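Local coordinates for lipoprotein (Shewanella oneidensis, PDB 3LHN) that is of unknown function but, as a small NlpE-like beta-barrel lipoprotein related to the calycins, may bind a lipid or another hydrophobic ligand, at residues 25-30 and 96-101; 36-41 and 117-122. All blocks are in the same frame, centred on the assembly; numbering follows the deposited sequence.

Contact 1 (25-30 and 96-101); sequences NALDWP and VGENQL
L27 and E98 bring the two backbones closest, their CA atoms 6.7 Å apart, where the chain leaving helix 23-26 passes the type II turn G97-Q100 that joins two barrel strands; W29 and V96 are the next pair, and no hydrogen bond crosses between the segments. L27, the first residue to leave helical geometry, lays its forked end against the start of the turn. L27 CD1 rests on the backbone, 3.4 Å from G97 O, and also meets V96 CG1 at 3.9 Å. L27 CD2 lies 3.7 Å from E98 CG; E98 meets it with this methylene, and the two side chains cross at about a right angle. A branched aliphatic residue suits this place because it can touch main chain and methyl group at once. Glycine suits position 97, where a CB would crowd Q100 CG. Deeper in, V96 CG1 packs 3.6 Å from W29 CB. With chi1 at 55°, W29 swings its indole away from V96, leaving CB as its closest atom; NE1 is hydrogen-bonded to Q24 O, and the ring stands edge-to-face with W79. The loop that follows the short helix 23-26 thus packs against the hairpin turn between strands 93-97 and 100-103 of the antiparallel barrel, consistent with the calycin clan, in which a short N-terminal helical turn commonly lies at one end of the barrel.

Contact 2 (36-41 and 117-122); sequences VLPCAS and EHYILK. With GOL (glycerol), chain D.
P38 lies against the phenol of Y119: its CD sits 4.0 Å from the ring centroid, 24° off the normal, in a CH-pi contact over one face, while CG reaches 3.4 Å from Y119 OH. Proline suits the place because its rigid ring presents polarised C-H groups to the aromatic face. L37 turns CD2 into the buried side, 3.5 Å from H118 O and 4.1 Å from L121 CD2. The other side is looser and polar, bridged by small molecules. A glycerol, probably from the crystallisation liquor, accepts a hydrogen bond from H118 ND1 at O1 (2.8 Å, 156°) and gives one from O1 to V36 O. A water near H118 O (2.9 Å) and I120 O (2.7 Å), unable to serve every acceptor around it, weakly accepts from V36 N. Y119 OH is hydrogen-bonded to C39 O of the second subunit; replacing Y119 by alanine removes ring and hydroxyl together and is likely to leave that carbonyl without this partner and P38 without the face it packs on. L37 and L121 have T47 and Y94 as interior neighbours, while backbone hydrogen bonding between K122 and E34 joins strands 120-123 and 31-37 and closes the barrel.

Contact 1 and contact 2 have centres about 18 Å apart, on opposite sides of the chain's centre, yet the same barrel wall joins them. Strand 100-103, which leaves the turn of contact 1, is the antiparallel neighbour of strand 120-123 from contact 2, and L101 O lies 2.8 Å from L121 N, a probable hydrogen bond. Q100 CB also packs 3.5 Å from L121 O. Along the sequence the segments alternate: 25-30 leads into strand 31-37, which reaches contact 2, before the chain returns through 96-101 and then 117-122. The glycerol belongs to contact 2, which also meets the second subunit; no other protein chain of the assembly touches contact 1.

Contact 1 (25-30 and 96-101)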
ATOM      1  N   ASN A  25      13.655  25.618  10.338  1.00  6.19           N
ATOM      2  CA  ASN A  25      13.788  26.906  10.992  1.00  6.73           C
ATOM      3  C   ASN A  25      13.837  28.063  10.012  1.00  7.76           C
ATOM      4  O   ASN A  25      13.582  29.195  10.414  1.00  9.81           O
ATOM      5  CB  ASN A  25      15.008  26.892  11.924  1.00  7.03           C
ATOM      6  CG  ASN A  25      14.802  25.987  13.129  1.00  8.15           C
ATOM      7  OD1 ASN A  25      13.666  25.680  13.518  1.00  8.55           O
ATOM      8  ND2 ASN A  25      15.937  25.512  13.718  1.00  8.73           N
ATOM      9  N   ALA A  26      14.189  27.815   8.767  1.00  6.49           N
ATOM     10  CA  ALA A  26      14.383  28.862   7.771  1.00  6.41           C
ATOM     11  C   ALA A  26      13.143  29.220   6.998  1.00  6.74           C
ATOM     12  O   ALA A  26      13.008  30.372   6.582  1.00  7.55           O
ATOM     13  CB  ALA A  26      15.432  28.448   6.758  1.00  6.37           C
ATOM     14  N   LEU A  27      12.280  28.253   6.768  1.00  6.39           N
ATOM     15  CA  LEU A  27      11.186  28.397   5.819  1.00  6.73           C
ATOM     16  C   LEU A  27       9.861  28.724   6.494  1.00  7.74           C
ATOM     17  O   LEU A  27       9.594  28.273   7.604  1.00  7.57           O
ATOM     18  CB  LEU A  27      10.970  27.096   5.042  1.00  8.15           C
ATOM     19  CG  LEU A  27      12.120  26.596   4.163  1.00  9.64           C
ATOM     20  CD1 LEU A  27      11.851  25.260   3.483  1.00 11.99           C
ATOM     21  CD2 LEU A  27      12.441  27.650   3.109  1.00 12.77           C
ATOM     22  N   ASP A  28       9.024  29.472   5.790  1.00  7.11           N
ATOM     23  CA  ASP A  28       7.642  29.712   6.199  1.00  8.18           C
ATOM     24  C   ASP A  28       6.889  28.504   5.596  1.00  8.69           C
ATOM     25  O   ASP A  28       6.188  28.593   4.575  1.00  9.78           O
ATOM     26  CB  ASP A  28       7.065  31.033   5.707  1.00 11.11           C
ATOM     27  CG  ASP A  28       5.607  31.209   6.136  1.00 17.13           C
ATOM     28  OD1 ASP A  28       5.210  30.533   7.088  1.00 19.83           O
ATOM     29  OD2 ASP A  28       4.915  32.029   5.504  1.00 22.43           O
ATOM     30  N   TRP A  29       7.074  27.355   6.212  1.00  7.05           N
ATOM     31  CA  TRP A  29       6.522  26.083   5.697  1.00  7.08           C
ATOM     32  C   TRP A  29       5.068  25.780   6.095  1.00  7.78           C
ATOM     33  O   TRP A  29       4.424  25.071   5.385  1.00  7.88           O
ATOM     34  CB  TRP A  29       7.441  24.873   5.967  1.00  7.13           C
ATOM     35  CG  TRP A  29       7.796  24.700   7.436  1.00  7.94           C
ATOM     36  CD1 TRP A  29       8.920  25.139   8.072  1.00  7.14           C
ATOM     37  CD2 TRP A  29       6.975  24.102   8.444  1.00  7.27           C
ATOM     38  NE1 TRP A  29       8.839  24.880   9.413  1.00  8.01           N
ATOM     39  CE2 TRP A  29       7.673  24.221   9.666  1.00  8.07           C
ATOM     40  CE3 TRP A  29       5.705  23.492   8.440  1.00  7.43           C
ATOM     41  CZ2 TRP A  29       7.167  23.732  10.863  1.00  8.71           C
ATOM     42  CZ3 TRP A  29       5.207  23.017   9.620  1.00  8.59           C
ATOM     43  CH2 TRP A  29       5.934  23.156  10.827  1.00  8.21           C
ATOM     44  N   PRO A  30       4.561  26.262   7.238  1.00  6.54           N
ATOM     45  CA  PRO A  30       3.109  26.027   7.513  1.00  7.74           C
ATOM     46  C   PRO A  30       2.297  26.614   6.347  1.00  8.41           C
ATOM     47  O   PRO A  30       2.541  27.718   5.915  1.00  9.16           O
ATOM     48  CB  PRO A  30       2.876  26.750   8.849  1.00  7.77           C
ATOM     49  CG  PRO A  30       4.197  26.758   9.497  1.00  7.76           C
ATOM     50  CD  PRO A  30       5.188  27.008   8.362  1.00  6.96           C
ATOM     51  N   VAL A  96      11.004  19.393   2.400  1.00  8.28           N
ATOM     52  CA  VAL A  96      10.351  20.702   2.555  1.00  8.82           C
ATOM     53  C   VAL A  96      11.272  21.741   1.931  1.00  8.79           C
ATOM     54  O   VAL A  96      12.433  21.869   2.341  1.00 10.52           O
ATOM     55  CB  VAL A  96      10.123  21.004   4.044  1.00  9.19           C
ATOM     56  CG1 VAL A  96       9.399  22.358   4.246  1.00  9.98           C
ATOM     57  CG2 VAL A  96       9.329  19.875   4.728  1.00 10.59           C
ATOM     58  N   GLY A  97      10.765  22.483   0.955  1.00  7.96           N
ATOM     59  CA  GLY A  97      11.564  23.409   0.233  1.00  9.21           C
ATOM     60  C   GLY A  97      10.915  24.781   0.141  1.00  7.69           C
ATOM     61  O   GLY A  97       9.862  25.038   0.696  1.00  7.80           O
ATOM     62  N   GLU A  98      11.542  25.680  -0.601  1.00  8.75           N
ATOM     63  CA  GLU A  98      10.993  27.028  -0.784  1.00  9.03           C
ATOM     64  C   GLU A  98       9.702  26.984  -1.605  1.00  7.94           C
ATOM     65  O   GLU A  98       9.706  26.639  -2.821  1.00  8.84           O
ATOM     66  CB  GLU A  98      12.025  27.960  -1.444  1.00 11.26           C
ATOM     67  CG  GLU A  98      13.195  28.180  -0.494  1.00 14.04           C
ATOM     68  CD  GLU A  98      14.087  29.343  -0.818  1.00 19.04           C
ATOM     69  OE1 GLU A  98      13.562  30.357  -1.360  1.00 22.11           O
ATOM     70  OE2 GLU A  98      15.271  29.275  -0.370  1.00 21.63           O
ATOM     71  N   ASN A  99       8.606  27.371  -0.950  1.00  7.21           N
ATOM     72  CA  ASN A  99       7.275  27.384  -1.549  1.00  7.07           C
ATOM     73  C   ASN A  99       6.825  26.035  -2.122  1.00  7.58           C
ATOM     74  O   ASN A  99       6.011  26.009  -3.040  1.00  9.22           O
ATOM     75  CB  ASN A  99       7.189  28.447  -2.619  1.00  7.55           C
ATOM     76  CG  ASN A  99       7.374  29.839  -2.036  1.00  7.42           C
ATOM     77  OD1 ASN A  99       6.902  30.119  -0.928  1.00  8.68           O
ATOM     78  ND2 ASN A  99       8.050  30.718  -2.804  1.00  8.55           N
ATOM     79  N   GLN A 100       7.373  24.941  -1.623  1.00  8.51           N
ATOM     80  CA  GLN A 100       6.973  23.616  -2.126  1.00  7.76           C
ATOM     81  C   GLN A 100       7.343  22.499  -1.194  1.00  8.62           C
ATOM     82  O   GLN A 100       8.187  22.642  -0.276  1.00  9.20           O
ATOM     83  CB  GLN A 100       7.673  23.382  -3.471  1.00 10.02           C
ATOM     84  CG  GLN A 100       9.177  23.194  -3.372  1.00 11.11           C
ATOM     85  CD  GLN A 100       9.813  22.707  -4.656  1.00 15.64           C
ATOM     86  OE1 GLN A 100       9.615  23.298  -5.701  1.00 16.24           O
ATOM     87  NE2 GLN A 100      10.504  21.586  -4.591  1.00 15.25           N
ATOM     88  N   LEU A 101       6.650  21.396  -1.421  1.00  8.79           N
ATOM     89  CA  LEU A 101       7.027  20.094  -0.861  1.00  8.83           C
ATOM     90  C   LEU A 101       7.331  19.155  -2.020  1.00 11.02           C
ATOM     91  O   LEU A 101       6.676  19.226  -3.078  1.00 12.14           O
ATOM     92  CB  LEU A 101       5.915  19.499  -0.022  1.00  8.85           C
ATOM     93  CG  LEU A 101       5.352  20.298   1.126  1.00  8.94           C
ATOM     94  CD1 LEU A 101       4.163  19.560   1.760  1.00  9.74           C
ATOM     95  CD2 LEU A 101       6.454  20.600   2.136  1.00  9.20           C
TER

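Contact 2 (36-41 and 117-122)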
ATOM      1  N   VAL A  36      -0.754  17.412  -8.612  1.00  8.47           N
ATOM      2  CA  VAL A  36      -1.407  16.220  -9.125  1.00  9.55           C
ATOM      3  C   VAL A  36      -0.319  15.139  -9.254  1.00  8.55           C
ATOM      4  O   VAL A  36       0.545  15.212 -10.117  1.00 10.07           O
ATOM      5  CB  VAL A  36      -2.127  16.416 -10.443  1.00 10.08           C
ATOM      6  CG1 VAL A  36      -2.826  15.051 -10.827  1.00 11.66           C
ATOM      7  CG2 VAL A  36      -3.175  17.564 -10.374  1.00 12.81           C
ATOM      8  N   LEU A  37      -0.326  14.189  -8.334  1.00  8.63           N
ATOM      9  CA  LEU A  37       0.710  13.185  -8.217  1.00  9.28           C
ATOM     10  C   LEU A  37       0.378  12.001  -9.105  1.00  8.44           C
ATOM     11  O   LEU A  37      -0.802  11.727  -9.397  1.00  9.17           O
ATOM     12  CB  LEU A  37       0.788  12.691  -6.772  1.00  9.76           C
ATOM     13  CG  LEU A  37       1.227  13.650  -5.655  1.00 10.98           C
ATOM     14  CD1 LEU A  37       1.026  13.062  -4.277  1.00 12.06           C
ATOM     15  CD2 LEU A  37       2.664  14.089  -5.840  1.00 11.94           C
ATOM     16  N   PRO A  38       1.396  11.233  -9.514  1.00  7.80           N
ATOM     17  CA  PRO A  38       1.099  10.024 -10.254  1.00  7.97           C
ATOM     18  C   PRO A  38       0.360   9.013  -9.427  1.00  8.95           C
ATOM     19  O   PRO A  38       0.589   8.905  -8.232  1.00  9.57           O
ATOM     20  CB  PRO A  38       2.514   9.493 -10.627  1.00  8.11           C
ATOM     21  CG  PRO A  38       3.357  10.722 -10.624  1.00  8.18           C
ATOM     22  CD  PRO A  38       2.850  11.492  -9.448  1.00  8.06           C
ATOM     23  N   CYS A  39      -0.497   8.239 -10.091  1.00  9.11           N
ATOM     24  CA  CYS A  39      -1.351   7.262  -9.409  1.00  9.31           C
ATOM     25  C   CYS A  39      -1.010   5.876  -9.909  1.00 10.06           C
ATOM     26  O   CYS A  39      -0.904   5.685 -11.098  1.00  9.05           O
ATOM     27  CB  CYS A  39      -2.786   7.600  -9.727  1.00  9.39           C
ATOM     28  SG  CYS A  39      -4.015   6.592  -8.863  1.00 11.22           S
ATOM     29  N   ALA A  40      -0.817   4.910  -9.021  1.00  8.95           N
ATOM     30  CA  ALA A  40      -0.461   3.559  -9.472  1.00  8.21           C
ATOM     31  C   ALA A  40      -1.485   2.949 -10.425  1.00  8.31           C
ATOM     32  O   ALA A  40      -1.117   2.222 -11.359  1.00  7.68           O
ATOM     33  CB  ALA A  40      -0.270   2.626  -8.296  1.00 11.14           C
ATOM     34  N   SER A  41      -2.768   3.241 -10.216  1.00  9.48           N
ATOM     35  CA  SER A  41      -3.781   2.631 -11.097  1.00 10.50           C
ATOM     36  C   SER A  41      -4.961   3.529 -11.359  1.00 10.90           C
ATOM     37  O   SER A  41      -6.106   3.084 -11.406  1.00 11.19           O
ATOM     38  CB  SER A  41      -4.262   1.281 -10.537  1.00 12.94           C
ATOM     39  OG  SER A  41      -4.908   1.500  -9.315  1.00 16.18           O
ATOM     40  N   GLU A 117       9.182  15.570 -11.984  1.00 11.58           N
ATOM     41  CA  GLU A 117       8.578  16.834 -11.612  1.00 13.56           C
ATOM     42  C   GLU A 117       7.122  16.706 -11.153  1.00 12.95           C
ATOM     43  O   GLU A 117       6.563  17.616 -10.525  1.00 12.60           O
ATOM     44  CB  GLU A 117       8.656  17.798 -12.792  1.00 15.66           C
ATOM     45  CG  GLU A 117      10.085  18.089 -13.311  1.00 17.82           C
ATOM     46  N   HIS A 118       6.519  15.551 -11.424  1.00 11.26           N
ATOM     47  CA  HIS A 118       5.172  15.294 -10.992  1.00 11.33           C
ATOM     48  C   HIS A 118       4.992  15.080  -9.469  1.00 10.99           C
ATOM     49  O   HIS A 118       3.860  14.985  -8.988  1.00 10.23           O
ATOM     50  CB  HIS A 118       4.629  14.047 -11.727  1.00 11.08           C
ATOM     51  CG  HIS A 118       4.434  14.231 -13.200  1.00 11.98           C
ATOM     52  ND1 HIS A 118       3.202  14.121 -13.814  1.00 13.02           N
ATOM     53  CD2 HIS A 118       5.323  14.489 -14.182  1.00 14.21           C
ATOM     54  CE1 HIS A 118       3.355  14.284 -15.114  1.00 13.66           C
ATOM     55  NE2 HIS A 118       4.627  14.519 -15.362  1.00 13.68           N
ATOM     56  N   TYR A 119       6.101  15.037  -8.730  1.00  9.57           N
ATOM     57  CA  TYR A 119       6.090  14.792  -7.292  1.00  9.49           C
ATOM     58  C   TYR A 119       6.164  16.107  -6.475  1.00  9.11           C
ATOM     59  O   TYR A 119       6.199  16.082  -5.258  1.00 10.80           O
ATOM     60  CB  TYR A 119       7.226  13.786  -6.966  1.00  9.59           C
ATOM     61  CG  TYR A 119       6.928  12.455  -7.563  1.00 10.20           C
ATOM     62  CD1 TYR A 119       6.078  11.549  -6.953  1.00 10.10           C
ATOM     63  CD2 TYR A 119       7.444  12.105  -8.795  1.00 10.40           C
ATOM     64  CE1 TYR A 119       5.771  10.338  -7.526  1.00  8.68           C
ATOM     65  CE2 TYR A 119       7.116  10.911  -9.393  1.00  9.88           C
ATOM     66  CZ  TYR A 119       6.280  10.026  -8.754  1.00  9.09           C
ATOM     67  OH  TYR A 119       5.958   8.830  -9.382  1.00  9.25           O
ATOM     68  N   ILE A 120       6.095  17.230  -7.168  1.00  9.08           N
ATOM     69  CA  ILE A 120       6.142  18.564  -6.529  1.00  9.26           C
ATOM     70  C   ILE A 120       4.741  19.015  -6.149  1.00  9.53           C
ATOM     71  O   ILE A 120       3.816  19.014  -6.985  1.00 10.50           O
ATOM     72  CB  ILE A 120       6.727  19.604  -7.463  1.00 10.03           C
ATOM     73  CG1 ILE A 120       8.169  19.252  -7.801  1.00 12.28           C
ATOM     74  CG2 ILE A 120       6.673  20.999  -6.775  1.00 11.95           C
ATOM     75  CD1 ILE A 120       8.744  20.043  -8.946  1.00 14.95           C
ATOM     76  N   LEU A 121       4.592  19.396  -4.884  1.00  9.65           N
ATOM     77  CA  LEU A 121       3.385  20.111  -4.425  1.00  8.22           C
ATOM     78  C   LEU A 121       3.770  21.579  -4.162  1.00  8.90           C
ATOM     79  O   LEU A 121       4.584  21.848  -3.317  1.00 11.59           O
ATOM     80  CB  LEU A 121       2.777  19.543  -3.145  1.00  8.79           C
ATOM     81  CG  LEU A 121       2.491  18.044  -3.184  1.00  8.16           C
ATOM     82  CD1 LEU A 121       1.928  17.592  -1.841  1.00 10.06           C
ATOM     83  CD2 LEU A 121       1.495  17.670  -4.305  1.00 10.08           C
ATOM     84  N   LYS A 122       3.226  22.504  -4.928  0.50  8.36           N
ATOM     85  CA  LYS A 122       3.562  23.929  -4.747  0.50  8.49           C
ATOM     86  C   LYS A 122       2.618  24.576  -3.781  0.50  9.22           C
ATOM     87  O   LYS A 122       1.431  24.232  -3.707  0.50  8.38           O
ATOM     88  CB  LYS A 122       3.482  24.691  -6.050  0.50  9.03           C
ATOM     89  CG  LYS A 122       4.392  24.153  -7.105  0.50 10.00           C
ATOM     90  CD  LYS A 122       4.030  24.798  -8.418  0.50 11.84           C
TER
HETATM   91  C1  GOL D   2       0.031  12.800 -12.541  0.50 18.26           C
HETATM   92  O1  GOL D   2       1.225  13.259 -11.995  0.50 16.37           O
HETATM   93  C2  GOL D   2      -0.439  13.701 -13.674  0.50 19.76           C
HETATM   94  O2  GOL D   2       0.628  13.975 -14.546  0.50 20.44           O
HETATM   95  C3  GOL D   2      -1.533  12.977 -14.446  0.50 20.95           C
HETATM   96  O3  GOL D   2      -2.726  12.968 -13.695  0.50 21.74           O
HETATM   97  O   HOH W   1       2.348  17.436  -8.686  1.00 14.91           O